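Local coordinates for mobilization protein A (Pseudomonas aeruginosa, PDB 2NS6) that nicks one DNA strand at the plasmid origin of transfer as part of the relaxosome, so that the cleaved strand can be transferred during conjugation, at residues A[126-131]-A[152-157]; A[61-66]-A[135-140]. All blocks are in the same frame, centred on the assembly; numbering follows the deposited sequence.

From the N terminus, helix 53-63 runs out at 61-66. The chain then builds strand 71-77, helix 84-99 and the hairpin strands 106-113 and 117-124, and leaves the sheet through 126-131. Interaction 2 closes its long loop when 135-140, on the short helix 136-139, packs against 61-66. Interaction 1 closes a shorter one when 152-157 returns to 126-131. Because the segments alternate along the sequence, the two loops cross. They also touch: A153 N lies 2.8 Å from W139 O, a probable hydrogen bond, and the salt bridge K155 NZ–E64 OE2 measures 2.8 Å. The end of helix 53-63, helix 136-139 and the loops flanking it are thus tied together.

Interaction 1: A[126-131]-A[152-157]; sequences ERINDG and GAQKTE
A lone antiparallel beta bridge between two loop segments pairs R127 with K155 as a non-hydrogen-bonded pair, their CA atoms 4.5 Å apart. The evidence is the pair of backbone bonds on its two flanks: I128 N donates to Q154 O at 2.8 Å and almost straight (178° at the hydrogen), whereas T156 N donates to E126 O at 3.2 Å.

R127 and I128 bury the most surface here. The R127 chain bends at chi2 (-81°), which carries the guanidinium across to 152-157. There NH1 donates to A153 O at 2.8 Å, the acceptor tilted 15° from the guanidinium plane; K141 O is a further acceptor for NH1. K155 lies over one face of the same group, with CG 3.7 Å above the plane and over its centre. Both cationic ends gather at the carboxylate of E64, through a salt bridge from K155 NZ and a long, weak ion pair from R127 NH2, which would be expected to offset their like charge.

In the fold, the bridge fastens the chain leaving strand 117-124 to the loop that leads into helix 164-181. The I128 side chain crosses T156 at about a right angle, with CG1 3.9 Å from T156 CB, and runs beside Q154. The methyl of T156, CG2, also meets E126 CB at 3.9 Å. The T156 hydroxyl is bonded to E102 and to the backbone N of A158. One water donates to both E126 OE1 and T156 O, while E126 OE2 forms a salt bridge with R69. Another water accepts from Q154 N and donates to I128 O, standing in for a direct bond between those two atoms.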
loop_
_atom_site.group_PDB
_atom_site.type_symbol
_atom_site.label_atom_id
_atom_site.label_comp_id
_atom_site.label_asym_id
_atom_site.label_seq_id
_atom_site.Cartn_x
_atom_site.Cartn_y
_atom_site.Cartn_z
ATOM N N GLU A 126 0.978 -0.415 -8.641
ATOM C CA GLU A 126 -0.021 -0.353 -9.697
ATOM C C GLU A 126 0.127 -1.451 -10.739
ATOM O O GLU A 126 0.154 -1.183 -11.942
ATOM C CB GLU A 126 0.011 1.024 -10.360
ATOM C CG GLU A 126 -0.551 2.121 -9.475
ATOM C CD GLU A 126 -0.103 3.497 -9.919
ATOM O OE1 GLU A 126 -0.967 4.371 -10.123
ATOM O OE2 GLU A 126 1.119 3.694 -10.060
ATOM N N ARG A 127 0.214 -2.686 -10.254
ATOM C CA ARG A 127 0.336 -3.874 -11.091
ATOM C C ARG A 127 -0.784 -4.806 -10.675
ATOM O O ARG A 127 -0.980 -5.066 -9.491
ATOM C CB ARG A 127 1.685 -4.566 -10.861
ATOM C CG ARG A 127 2.884 -3.752 -11.327
ATOM C CD ARG A 127 3.084 -3.894 -12.836
ATOM N NE ARG A 127 4.122 -3.006 -13.352
ATOM C CZ ARG A 127 4.664 -3.120 -14.557
ATOM N NH1 ARG A 127 4.269 -4.091 -15.367
ATOM N NH2 ARG A 127 5.589 -2.260 -14.958
ATOM N N ILE A 128 -1.515 -5.309 -11.656
ATOM C CA ILE A 128 -2.639 -6.194 -11.409
ATOM C C ILE A 128 -2.202 -7.640 -11.232
ATOM O O ILE A 128 -1.638 -8.247 -12.150
ATOM C CB ILE A 128 -3.634 -6.106 -12.580
ATOM C CG1 ILE A 128 -4.090 -4.655 -12.742
ATOM C CG2 ILE A 128 -4.816 -7.041 -12.349
ATOM C CD1 ILE A 128 -4.888 -4.383 -14.000
ATOM N N ASN A 129 -2.458 -8.205 -10.058
ATOM C CA ASN A 129 -2.085 -9.593 -9.853
ATOM C C ASN A 129 -3.192 -10.476 -10.413
ATOM O O ASN A 129 -4.250 -10.628 -9.801
ATOM C CB ASN A 129 -1.882 -9.906 -8.375
ATOM C CG ASN A 129 -1.262 -11.277 -8.165
ATOM O OD1 ASN A 129 -1.343 -12.142 -9.036
ATOM N ND2 ASN A 129 -0.652 -11.484 -7.010
ATOM N N ASP A 130 -2.936 -11.050 -11.586
ATOM C CA ASP A 130 -3.900 -11.919 -12.250
ATOM C C ASP A 130 -3.743 -13.386 -11.853
ATOM O O ASP A 130 -4.377 -14.257 -12.440
ATOM C CB ASP A 130 -3.770 -11.791 -13.772
ATOM C CG ASP A 130 -2.330 -11.891 -14.246
ATOM O OD1 ASP A 130 -1.489 -12.430 -13.504
ATOM O OD2 ASP A 130 -2.040 -11.437 -15.366
ATOM N N GLY A 131 -2.898 -13.655 -10.862
ATOM C CA GLY A 131 -2.703 -15.026 -10.424
ATOM C C GLY A 131 -1.774 -15.838 -11.310
ATOM O O GLY A 131 -1.582 -17.028 -11.082
ATOM N N GLY A 152 4.857 -9.009 -18.549
ATOM C CA GLY A 152 4.774 -8.575 -17.170
ATOM C C GLY A 152 3.340 -8.439 -16.717
ATOM O O GLY A 152 2.410 -8.606 -17.509
ATOM N N ALA A 153 3.153 -8.157 -15.432
ATOM C CA ALA A 153 1.808 -7.981 -14.907
ATOM C C ALA A 153 1.277 -6.715 -15.555
ATOM O O ALA A 153 2.042 -5.784 -15.820
ATOM C CB ALA A 153 1.845 -7.826 -13.391
ATOM N N GLN A 154 -0.025 -6.687 -15.821
ATOM C CA GLN A 154 -0.658 -5.532 -16.445
ATOM C C GLN A 154 -0.726 -4.377 -15.453
ATOM O O GLN A 154 -0.920 -4.590 -14.253
ATOM C CB GLN A 154 -2.071 -5.900 -16.921
ATOM C CG GLN A 154 -2.869 -4.744 -17.517
ATOM C CD GLN A 154 -4.225 -5.182 -18.075
ATOM O OE1 GLN A 154 -4.909 -6.026 -17.489
ATOM N NE2 GLN A 154 -4.623 -4.593 -19.200
ATOM N N LYS A 155 -0.543 -3.158 -15.952
ATOM C CA LYS A 155 -0.598 -1.974 -15.104
ATOM C C LYS A 155 -2.044 -1.508 -14.977
ATOM O O LYS A 155 -2.864 -1.774 -15.854
ATOM C CB LYS A 155 0.239 -0.845 -15.712
ATOM C CG LYS A 155 1.754 -1.005 -15.583
ATOM C CD LYS A 155 2.476 0.032 -16.449
ATOM C CE LYS A 155 3.983 0.083 -16.182
ATOM N NZ LYS A 155 4.343 0.714 -14.867
ATOM N N THR A 156 -2.372 -0.838 -13.876
ATOM C CA THR A 156 -3.725 -0.331 -13.709
ATOM C C THR A 156 -3.718 1.184 -13.787
ATOM O O THR A 156 -2.750 1.831 -13.387
ATOM C CB THR A 156 -4.360 -0.751 -12.378
ATOM O OG1 THR A 156 -5.690 -0.219 -12.313
ATOM C CG2 THR A 156 -3.558 -0.232 -11.198
ATOM N N GLU A 157 -4.799 1.748 -14.311
ATOM C CA GLU A 157 -4.912 3.193 -14.435
ATOM C C GLU A 157 -5.875 3.745 -13.388
ATOM O O GLU A 157 -6.083 4.953 -13.314
ATOM C CB GLU A 157 -5.443 3.568 -15.822
ATOM C CG GLU A 157 -4.723 2.901 -16.992
ATOM C CD GLU A 157 -3.247 3.187 -17.010
ATOM O OE1 GLU A 157 -2.867 4.375 -16.985
ATOM O OE2 GLU A 157 -2.457 2.219 -17.055
HETATM O O HOH W 1 -3.130 3.639 -11.434
HETATM O O HOH W 2 -1.874 -8.607 -14.900
#

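Interaction 2: A[61-66]-A[135-140]; sequences DLYERA and PAAQWF
Y63 lays the face of its phenol ring on the backbone of A137. A137 CA stands 3.4 Å from the ring centroid and only 9° off the normal, the geometry of a CH-pi contact. A137 CB adds to it beside the hydroxyl-bearing carbon, 3.5 Å from Y63 CZ. On the opposite face of the ring sits L62 CG, 3.9 Å above the plane, so the phenol is sandwiched between its own helix and the other segment. With CG anti to the carbonyl carbon (chi1 -60°), the ring is directed off the last turn of its helix onto the first residues of the short, weakly bonded helix at about 136-139. Y63 CE1 also lies 4.2 Å from A136 CB.

F140, which follows that short helix, meets the base of the Y63 side chain. One ortho carbon, CD1, is 4.0 Å from Y63 CB; the other, CD2, is 3.7 Å from CG of E64, whose side chain crosses the ring's own at about a right angle. W139 CD1 covers one face of the F140 ring.

No direct hydrogen bond joins the segments. Their polar link is a water that donates to F140 O at 2.8 Å and to E64 OE1 at 3.2 Å. The other carboxylate oxygen, OE2, forms a salt bridge with K155, and OE1 takes a weak bond from R65 N.

E64 is the residue at which the chain abandons helical geometry, so the contact spans the end of helix 53-63. Further back on that helix, A59 touches A136 and F140, A60 touches F140, and the Y56 ring meets both W139 and F140, seating the short helix 136-139 against helix 53-63.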
loop_
_atom_site.group_PDB
_atom_site.type_symbol
_atom_site.label_atom_id
_atom_site.label_comp_id
_atom_site.label_asym_id
_atom_site.label_seq_id
_atom_site.Cartn_x
_atom_site.Cartn_y
_atom_site.Cartn_z
ATOM N N ASP A 61 12.322 -1.963 -7.635
ATOM C CA ASP A 61 13.473 -1.057 -7.739
ATOM C C ASP A 61 14.494 -1.547 -8.777
ATOM O O ASP A 61 15.096 -0.749 -9.492
ATOM C CB ASP A 61 14.199 -0.918 -6.390
ATOM C CG ASP A 61 13.461 -0.012 -5.395
ATOM O OD1 ASP A 61 13.785 -0.086 -4.191
ATOM O OD2 ASP A 61 12.584 0.781 -5.810
ATOM N N LEU A 62 14.684 -2.857 -8.858
ATOM C CA LEU A 62 15.652 -3.418 -9.786
ATOM C C LEU A 62 15.139 -3.632 -11.207
ATOM O O LEU A 62 15.933 -3.695 -12.146
ATOM C CB LEU A 62 16.177 -4.741 -9.227
ATOM C CG LEU A 62 17.188 -5.515 -10.082
ATOM C CD1 LEU A 62 18.460 -4.691 -10.277
ATOM C CD2 LEU A 62 17.502 -6.826 -9.393
ATOM N N TYR A 63 13.821 -3.730 -11.381
ATOM C CA TYR A 63 13.262 -3.978 -12.709
ATOM C C TYR A 63 12.322 -2.949 -13.337
ATOM O O TYR A 63 12.193 -2.923 -14.557
ATOM C CB TYR A 63 12.577 -5.348 -12.726
ATOM C CG TYR A 63 13.519 -6.493 -12.403
ATOM C CD1 TYR A 63 13.365 -7.244 -11.246
ATOM C CD2 TYR A 63 14.591 -6.794 -13.241
ATOM C CE1 TYR A 63 14.262 -8.266 -10.923
ATOM C CE2 TYR A 63 15.491 -7.809 -12.926
ATOM C CZ TYR A 63 15.321 -8.535 -11.767
ATOM O OH TYR A 63 16.229 -9.505 -11.440
ATOM N N GLU A 64 11.645 -2.119 -12.546
ATOM C CA GLU A 64 10.745 -1.134 -13.154
ATOM C C GLU A 64 11.560 -0.107 -13.922
ATOM O O GLU A 64 12.631 0.296 -13.478
ATOM C CB GLU A 64 9.899 -0.417 -12.097
ATOM C CG GLU A 64 8.405 -0.677 -12.231
ATOM C CD GLU A 64 7.751 0.098 -13.368
ATOM O OE1 GLU A 64 8.358 0.246 -14.450
ATOM O OE2 GLU A 64 6.610 0.554 -13.180
ATOM N N ARG A 65 11.057 0.314 -15.076
ATOM C CA ARG A 65 11.772 1.297 -15.882
ATOM C C ARG A 65 11.863 2.624 -15.129
ATOM O O ARG A 65 11.025 2.921 -14.275
ATOM C CB ARG A 65 11.059 1.496 -17.220
ATOM C CG ARG A 65 9.643 2.008 -17.072
ATOM C CD ARG A 65 9.035 2.313 -18.416
ATOM N NE ARG A 65 7.761 3.022 -18.294
ATOM C CZ ARG A 65 7.092 3.506 -19.332
ATOM N NH1 ARG A 65 7.583 3.353 -20.558
ATOM N NH2 ARG A 65 5.940 4.136 -19.150
ATOM N N ALA A 66 12.882 3.413 -15.456
ATOM C CA ALA A 66 13.125 4.705 -14.808
ATOM C C ALA A 66 11.902 5.609 -14.728
ATOM O O ALA A 66 11.601 6.166 -13.670
ATOM C CB ALA A 66 14.262 5.436 -15.525
ATOM N N PRO A 135 8.456 -14.675 -12.979
ATOM C CA PRO A 135 9.680 -14.464 -12.194
ATOM C C PRO A 135 9.774 -12.979 -11.830
ATOM O O PRO A 135 9.115 -12.149 -12.451
ATOM C CB PRO A 135 10.780 -14.886 -13.164
ATOM C CG PRO A 135 10.134 -16.002 -13.922
ATOM C CD PRO A 135 8.738 -15.458 -14.198
ATOM N N ALA A 136 10.590 -12.644 -10.840
ATOM C CA ALA A 136 10.739 -11.254 -10.432
ATOM C C ALA A 136 11.210 -10.391 -11.606
ATOM O O ALA A 136 10.678 -9.307 -11.845
ATOM C CB ALA A 136 11.733 -11.147 -9.258
ATOM N N ALA A 137 12.203 -10.881 -12.343
ATOM C CA ALA A 137 12.747 -10.154 -13.486
ATOM C C ALA A 137 11.739 -9.963 -14.630
ATOM O O ALA A 137 11.974 -9.165 -15.540
ATOM C CB ALA A 137 13.998 -10.880 -14.012
ATOM N N GLN A 138 10.621 -10.687 -14.585
ATOM C CA GLN A 138 9.606 -10.587 -15.640
ATOM C C GLN A 138 8.322 -9.892 -15.204
ATOM O O GLN A 138 7.539 -9.437 -16.037
ATOM C CB GLN A 138 9.239 -11.983 -16.151
ATOM C CG GLN A 138 8.245 -11.984 -17.306
ATOM C CD GLN A 138 7.712 -13.373 -17.613
ATOM O OE1 GLN A 138 8.462 -14.347 -17.623
ATOM N NE2 GLN A 138 6.411 -13.467 -17.873
ATOM N N TRP A 139 8.104 -9.817 -13.896
ATOM C CA TRP A 139 6.884 -9.212 -13.368
ATOM C C TRP A 139 6.612 -7.777 -13.808
ATOM O O TRP A 139 5.475 -7.437 -14.139
ATOM C CB TRP A 139 6.883 -9.302 -11.837
ATOM C CG TRP A 139 5.635 -8.752 -11.189
ATOM C CD1 TRP A 139 5.428 -7.468 -10.774
ATOM C CD2 TRP A 139 4.407 -9.453 -10.949
ATOM N NE1 TRP A 139 4.154 -7.325 -10.297
ATOM C CE2 TRP A 139 3.500 -8.524 -10.392
ATOM C CE3 TRP A 139 3.983 -10.772 -11.155
ATOM C CZ2 TRP A 139 2.189 -8.869 -10.037
ATOM C CZ3 TRP A 139 2.673 -11.120 -10.803
ATOM C CH2 TRP A 139 1.795 -10.170 -10.250
ATOM N N PHE A 140 7.647 -6.941 -13.827
ATOM C CA PHE A 140 7.485 -5.538 -14.183
ATOM C C PHE A 140 7.676 -5.192 -15.666
ATOM O O PHE A 140 7.623 -4.021 -16.057
ATOM C CB PHE A 140 8.416 -4.686 -13.310
ATOM C CG PHE A 140 8.203 -4.879 -11.824
ATOM C CD1 PHE A 140 8.899 -5.860 -11.123
ATOM C CD2 PHE A 140 7.295 -4.080 -11.132
ATOM C CE1 PHE A 140 8.692 -6.039 -9.747
ATOM C CE2 PHE A 140 7.080 -4.248 -9.761
ATOM C CZ PHE A 140 7.780 -5.231 -9.068
HETATM O O HOH W 3 9.319 -1.917 -16.667
#